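Galactan 1,3-beta-galactosidase (Phanerochaete chrysosporium, PDB 7BYS) probably hydrolyses beta-1,3-galactan from its chain end, releasing galactose, as a family 43 glycoside hydrolase with a calcium-containing carbohydrate-binding module attached. Local coordinates at residues Ile191-His204 with Lys214-Gln228. Sequence-based numbering, arbitrary orientation.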
loop_
_atom_site.group_PDB
_atom_site.type_symbol
_atom_site.label_atom_id
_atom_site.label_comp_id
_atom_site.label_asym_id
_atom_site.label_seq_id
_atom_site.Cartn_x
_atom_site.Cartn_y
_atom_site.Cartn_z
ATOM N N ILE A 191 -10.748 8.657 3.322
ATOM C CA ILE A 191 -11.799 8.603 4.336
ATOM C C ILE A 191 -12.668 7.378 4.109
ATOM O O ILE A 191 -13.043 7.060 2.974
ATOM C CB ILE A 191 -12.662 9.883 4.414
ATOM C CG1 ILE A 191 -11.858 11.013 5.075
ATOM C CG2 ILE A 191 -14.004 9.609 5.144
ATOM C CD1 ILE A 191 -12.523 12.397 4.997
ATOM N N VAL A 192 -12.975 6.686 5.201
ATOM C CA VAL A 192 -13.921 5.586 5.181
ATOM C C VAL A 192 -14.931 5.808 6.299
ATOM O O VAL A 192 -14.576 6.264 7.395
ATOM C CB VAL A 192 -13.191 4.228 5.294
ATOM C CG1 VAL A 192 -12.471 4.106 6.621
ATOM C CG2 VAL A 192 -14.167 3.077 5.080
ATOM N N LYS A 193 -16.197 5.518 6.013
ATOM C CA LYS A 193 -17.209 5.615 7.046
ATOM C C LYS A 193 -17.255 4.340 7.868
ATOM O O LYS A 193 -16.956 3.240 7.389
ATOM C CB LYS A 193 -18.586 5.853 6.446
ATOM C CG LYS A 193 -18.726 7.214 5.855
ATOM C CD LYS A 193 -20.184 7.497 5.516
ATOM C CE LYS A 193 -20.921 8.088 6.705
ATOM N NZ LYS A 193 -22.175 8.781 6.290
ATOM N N HIS A 194 -17.641 4.500 9.124
ATOM C CA HIS A 194 -17.814 3.369 10.023
ATOM C C HIS A 194 -18.881 3.766 11.025
ATOM O O HIS A 194 -18.679 4.715 11.786
ATOM C CB HIS A 194 -16.501 3.054 10.735
ATOM C CG HIS A 194 -16.641 2.085 11.863
ATOM N ND1 HIS A 194 -16.734 0.724 11.667
ATOM C CD2 HIS A 194 -16.699 2.278 13.202
ATOM C CE1 HIS A 194 -16.850 0.121 12.838
ATOM N NE2 HIS A 194 -16.831 1.041 13.785
ATOM N N ASN A 195 -20.011 3.055 10.996
ATOM C CA ASN A 195 -21.136 3.296 11.902
ATOM C C ASN A 195 -21.546 4.770 11.917
ATOM O O ASN A 195 -21.770 5.368 12.970
ATOM C CB ASN A 195 -20.833 2.786 13.313
ATOM C CG ASN A 195 -20.720 1.277 13.376
ATOM O OD1 ASN A 195 -21.299 0.565 12.555
ATOM N ND2 ASN A 195 -19.978 0.782 14.358
ATOM N N GLY A 196 -21.631 5.363 10.726
ATOM C CA GLY A 196 -22.063 6.735 10.579
ATOM C C GLY A 196 -21.009 7.786 10.859
ATOM O O GLY A 196 -21.269 8.975 10.622
ATOM N N GLU A 197 -19.838 7.393 11.347
ATOM C CA GLU A 197 -18.739 8.290 11.670
ATOM C C GLU A 197 -17.722 8.251 10.534
ATOM O O GLU A 197 -17.586 7.240 9.837
ATOM C CB GLU A 197 -18.088 7.823 12.977
ATOM C CG GLU A 197 -16.950 8.683 13.488
ATOM C CD GLU A 197 -17.416 9.772 14.437
ATOM O OE1 GLU A 197 -16.547 10.348 15.136
ATOM O OE2 GLU A 197 -18.640 10.052 14.480
ATOM N N TYR A 198 -17.011 9.360 10.346
ATOM C CA TYR A 198 -16.023 9.484 9.279
ATOM C C TYR A 198 -14.626 9.269 9.848
ATOM O O TYR A 198 -14.265 9.872 10.865
ATOM C CB TYR A 198 -16.083 10.866 8.625
ATOM C CG TYR A 198 -17.439 11.236 8.086
ATOM C CD1 TYR A 198 -17.800 10.914 6.782
ATOM C CD2 TYR A 198 -18.361 11.910 8.877
ATOM C CE1 TYR A 198 -19.048 11.248 6.282
ATOM C CE2 TYR A 198 -19.615 12.250 8.379
ATOM C CZ TYR A 198 -19.945 11.919 7.088
ATOM O OH TYR A 198 -21.194 12.264 6.604
ATOM N N PHE A 199 -13.838 8.425 9.189
ATOM C CA PHE A 199 -12.479 8.130 9.622
ATOM C C PHE A 199 -11.512 8.528 8.521
ATOM O O PHE A 199 -11.577 7.988 7.409
ATOM C CB PHE A 199 -12.330 6.649 9.978
ATOM C CG PHE A 199 -12.971 6.292 11.272
ATOM C CD1 PHE A 199 -14.334 6.068 11.336
ATOM C CD2 PHE A 199 -12.222 6.214 12.425
ATOM C CE1 PHE A 199 -14.947 5.758 12.553
ATOM C CE2 PHE A 199 -12.826 5.906 13.645
ATOM C CZ PHE A 199 -14.190 5.676 13.696
ATOM N N LEU A 200 -10.621 9.461 8.840
ATOM C CA LEU A 200 -9.582 9.929 7.936
ATOM C C LEU A 200 -8.290 9.202 8.278
ATOM O O LEU A 200 -7.898 9.145 9.451
ATOM C CB LEU A 200 -9.392 11.442 8.118
ATOM C CG LEU A 200 -8.178 12.094 7.453
ATOM C CD1 LEU A 200 -8.308 12.078 5.938
ATOM C CD2 LEU A 200 -7.970 13.515 7.938
ATOM N N ILE A 201 -7.656 8.613 7.268
ATOM C CA ILE A 201 -6.329 8.021 7.375
ATOM C C ILE A 201 -5.393 8.863 6.527
ATOM O O ILE A 201 -5.750 9.235 5.405
ATOM C CB ILE A 201 -6.337 6.581 6.833
ATOM C CG1 ILE A 201 -7.503 5.779 7.414
ATOM C CG2 ILE A 201 -4.988 5.918 7.090
ATOM C CD1 ILE A 201 -7.438 5.616 8.891
ATOM N N ALA A 202 -4.196 9.144 7.041
ATOM C CA ALA A 202 -3.263 9.993 6.307
ATOM C C ALA A 202 -1.848 9.734 6.799
ATOM O O ALA A 202 -1.634 9.257 7.914
ATOM C CB ALA A 202 -3.621 11.476 6.479
ATOM N N SER A 203 -0.886 10.060 5.957
ATOM C CA SER A 203 0.514 10.078 6.347
ATOM C C SER A 203 0.948 11.494 6.708
ATOM O O SER A 203 0.248 12.476 6.466
ATOM C CB SER A 203 1.384 9.501 5.229
ATOM O OG SER A 203 1.617 10.452 4.200
ATOM N N HIS A 204 2.134 11.595 7.292
ATOM C CA HIS A 204 2.807 12.880 7.335
ATOM C C HIS A 204 3.669 13.048 6.085
ATOM O O HIS A 204 3.644 12.214 5.168
ATOM C CB HIS A 204 3.554 13.061 8.653
ATOM C CG HIS A 204 2.667 13.523 9.763
ATOM N ND1 HIS A 204 2.096 14.778 9.781
ATOM C CD2 HIS A 204 2.195 12.877 10.854
ATOM C CE1 HIS A 204 1.341 14.898 10.857
ATOM N NE2 HIS A 204 1.376 13.755 11.520
ATOM N N LYS A 214 -1.621 7.892 10.350
ATOM C CA LYS A 214 -2.483 8.293 11.454
ATOM C C LYS A 214 -3.954 8.200 11.062
ATOM O O LYS A 214 -4.315 8.292 9.886
ATOM C CB LYS A 214 -2.218 9.746 11.889
ATOM C CG LYS A 214 -0.763 10.082 12.144
ATOM C CD LYS A 214 -0.237 9.410 13.400
ATOM C CE LYS A 214 1.204 9.823 13.666
ATOM N NZ LYS A 214 1.751 9.118 14.863
ATOM N N TRP A 215 -4.806 8.054 12.081
ATOM C CA TRP A 215 -6.253 8.118 11.919
ATOM C C TRP A 215 -6.831 9.259 12.752
ATOM O O TRP A 215 -6.280 9.629 13.800
ATOM C CB TRP A 215 -6.939 6.777 12.262
ATOM C CG TRP A 215 -6.984 6.421 13.712
ATOM C CD1 TRP A 215 -6.061 5.692 14.420
ATOM C CD2 TRP A 215 -8.029 6.747 14.634
ATOM N NE1 TRP A 215 -6.471 5.560 15.728
ATOM C CE2 TRP A 215 -7.673 6.203 15.885
ATOM C CE3 TRP A 215 -9.227 7.463 14.527
ATOM C CZ2 TRP A 215 -8.474 6.345 17.019
ATOM C CZ3 TRP A 215 -10.022 7.600 15.650
ATOM C CH2 TRP A 215 -9.641 7.042 16.882
ATOM N N PHE A 216 -7.955 9.798 12.262
ATOM C CA PHE A 216 -8.731 10.869 12.886
ATOM C C PHE A 216 -10.194 10.524 12.648
ATOM O O PHE A 216 -10.524 9.922 11.627
ATOM C CB PHE A 216 -8.493 12.224 12.191
ATOM C CG PHE A 216 -7.044 12.529 11.874
ATOM C CD1 PHE A 216 -6.387 11.888 10.835
ATOM C CD2 PHE A 216 -6.363 13.515 12.578
ATOM C CE1 PHE A 216 -5.061 12.193 10.536
ATOM C CE2 PHE A 216 -5.031 13.830 12.270
ATOM C CZ PHE A 216 -4.388 13.164 11.255
ATOM N N SER A 217 -11.083 10.899 13.565
ATOM C CA SER A 217 -12.503 10.662 13.326
ATOM C C SER A 217 -13.310 11.915 13.632
ATOM O O SER A 217 -12.889 12.787 14.401
ATOM C CB SER A 217 -13.077 9.504 14.150
ATOM O OG SER A 217 -12.909 9.738 15.530
ATOM N N ALA A 218 -14.485 11.985 13.009
ATOM C CA ALA A 218 -15.405 13.097 13.214
ATOM C C ALA A 218 -16.812 12.616 12.898
ATOM O O ALA A 218 -16.997 11.662 12.140
ATOM C CB ALA A 218 -15.036 14.271 12.303
ATOM N N SER A 219 -17.807 13.281 13.484
ATOM C CA SER A 219 -19.203 13.009 13.139
ATOM C C SER A 219 -19.676 13.801 11.927
ATOM O O SER A 219 -20.767 13.535 11.408
ATOM C CB SER A 219 -20.122 13.292 14.331
ATOM O OG SER A 219 -20.163 14.675 14.621
ATOM N N SER A 220 -18.880 14.755 11.463
ATOM C CA SER A 220 -19.171 15.528 10.270
ATOM C C SER A 220 -17.849 15.798 9.564
ATOM O O SER A 220 -16.802 15.888 10.206
ATOM C CB SER A 220 -19.872 16.855 10.630
ATOM O OG SER A 220 -19.550 17.884 9.711
ATOM N N LEU A 221 -17.893 15.919 8.239
ATOM C CA LEU A 221 -16.666 16.227 7.515
ATOM C C LEU A 221 -16.096 17.584 7.895
ATOM O O LEU A 221 -14.894 17.812 7.717
ATOM C CB LEU A 221 -16.886 16.112 6.012
ATOM C CG LEU A 221 -17.091 14.627 5.721
ATOM C CD1 LEU A 221 -17.875 14.428 4.461
ATOM C CD2 LEU A 221 -15.744 13.904 5.669
ATOM N N ALA A 222 -16.925 18.480 8.428
ATOM C CA ALA A 222 -16.458 19.780 8.897
ATOM C C ALA A 222 -15.687 19.696 10.204
ATOM O O ALA A 222 -15.122 20.710 10.636
ATOM C CB ALA A 222 -17.647 20.728 9.087
ATOM N N GLY A 223 -15.636 18.525 10.834
ATOM C CA GLY A 223 -15.053 18.395 12.145
ATOM C C GLY A 223 -16.087 18.609 13.232
ATOM O O GLY A 223 -17.285 18.730 12.963
ATOM N N PRO A 224 -15.641 18.668 14.493
ATOM C CA PRO A 224 -14.226 18.612 14.869
ATOM C C PRO A 224 -13.627 17.220 14.726
ATOM O O PRO A 224 -14.257 16.214 15.057
ATOM C CB PRO A 224 -14.236 19.048 16.340
ATOM C CG PRO A 224 -15.571 18.672 16.826
ATOM C CD PRO A 224 -16.517 18.843 15.664
ATOM N N TRP A 225 -12.408 17.184 14.212
ATOM C CA TRP A 225 -11.692 15.931 14.042
ATOM C C TRP A 225 -10.868 15.627 15.285
ATOM O O TRP A 225 -10.241 16.519 15.866
ATOM C CB TRP A 225 -10.772 16.029 12.831
ATOM C CG TRP A 225 -11.510 16.056 11.530
ATOM C CD1 TRP A 225 -11.924 17.165 10.835
ATOM C CD2 TRP A 225 -11.928 14.922 10.769
ATOM N NE1 TRP A 225 -12.579 16.780 9.684
ATOM C CE2 TRP A 225 -12.587 15.410 9.620
ATOM C CE3 TRP A 225 -11.805 13.538 10.942
ATOM C CZ2 TRP A 225 -13.128 14.566 8.657
ATOM C CZ3 TRP A 225 -12.351 12.702 9.984
ATOM C CH2 TRP A 225 -12.992 13.222 8.848
ATOM N N SER A 226 -10.840 14.353 15.665
ATOM C CA SER A 226 -9.997 13.955 16.781
ATOM C C SER A 226 -8.525 14.186 16.444
ATOM O O SER A 226 -8.137 14.323 15.280
ATOM C CB SER A 226 -10.255 12.494 17.128
ATOM O OG SER A 226 -9.930 11.653 16.025
ATOM N N ALA A 227 -7.707 14.248 17.487
ATOM C CA ALA A 227 -6.269 14.369 17.306
ATOM C C ALA A 227 -5.691 13.069 16.758
ATOM O O ALA A 227 -6.145 11.972 17.083
ATOM C CB ALA A 227 -5.606 14.690 18.643
ATOM N N GLN A 228 -4.655 13.211 15.935
ATOM C CA GLN A 228 -4.031 12.063 15.284
ATOM C C GLN A 228 -3.674 10.957 16.274
ATOM O O GLN A 228 -3.189 11.210 17.381
ATOM C CB GLN A 228 -2.770 12.506 14.542
ATOM C CG GLN A 228 -1.724 13.169 15.433
ATOM C CD GLN A 228 -0.485 13.606 14.671
ATOM O OE1 GLN A 228 -0.447 13.571 13.447
ATOM N NE2 GLN A 228 0.533 14.037 15.402
HETATM O O HOH W 1 -21.890 10.944 12.046
HETATM O O HOH W 2 -13.997 11.536 17.124
HETATM O O HOH W 3 -20.506 15.602 6.950
#
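Tyr198 and Ala218, Leu200 and Phe216, and Ala202 and Lys214 form three antiparallel hydrogen-bonded pairs, six N-H...O bonds of 2.8 to 3.0 Å between backbone N and O, which join strands 197-204 and 214-218 as a hairpin within one sheet of the family 43 catalytic domain, a five-bladed beta-propeller. Apolar packing uses both faces. On that of Tyr198, whose CG stands opposite the carbonyl carbon (chi1 -56°), Leu221 lies across the phenol ring, its CG 3.9 Å from the Tyr198 ring centroid and 11° off the normal, a CH-pi contact. Trp225 brings CZ3 to 3.7 Å from Leu200 CB, while Ala218 CB covers one indole face. On the other face Ser217 CB sits 3.9 Å from the Phe199 ring centroid, and Ile201 CD1 reaches Trp215 CB at 3.6 Å. Among polar side chains, His204 NE2 donates to Gln228 OE1 (2.7 Å), on a carbonyl lone pair and in the imidazole plane, and Tyr198 OH is hydrogen-bonded to Asp143 OD2. Replacing Tyr198 with alanine would probably leave Leu221 without its aromatic platform and Asp143 without that hydroxyl. Directional backbone bonds thus fix the register, whereas His204, bonded through ND1 to Thr185 O as well, has its ring orientation set from both nitrogens.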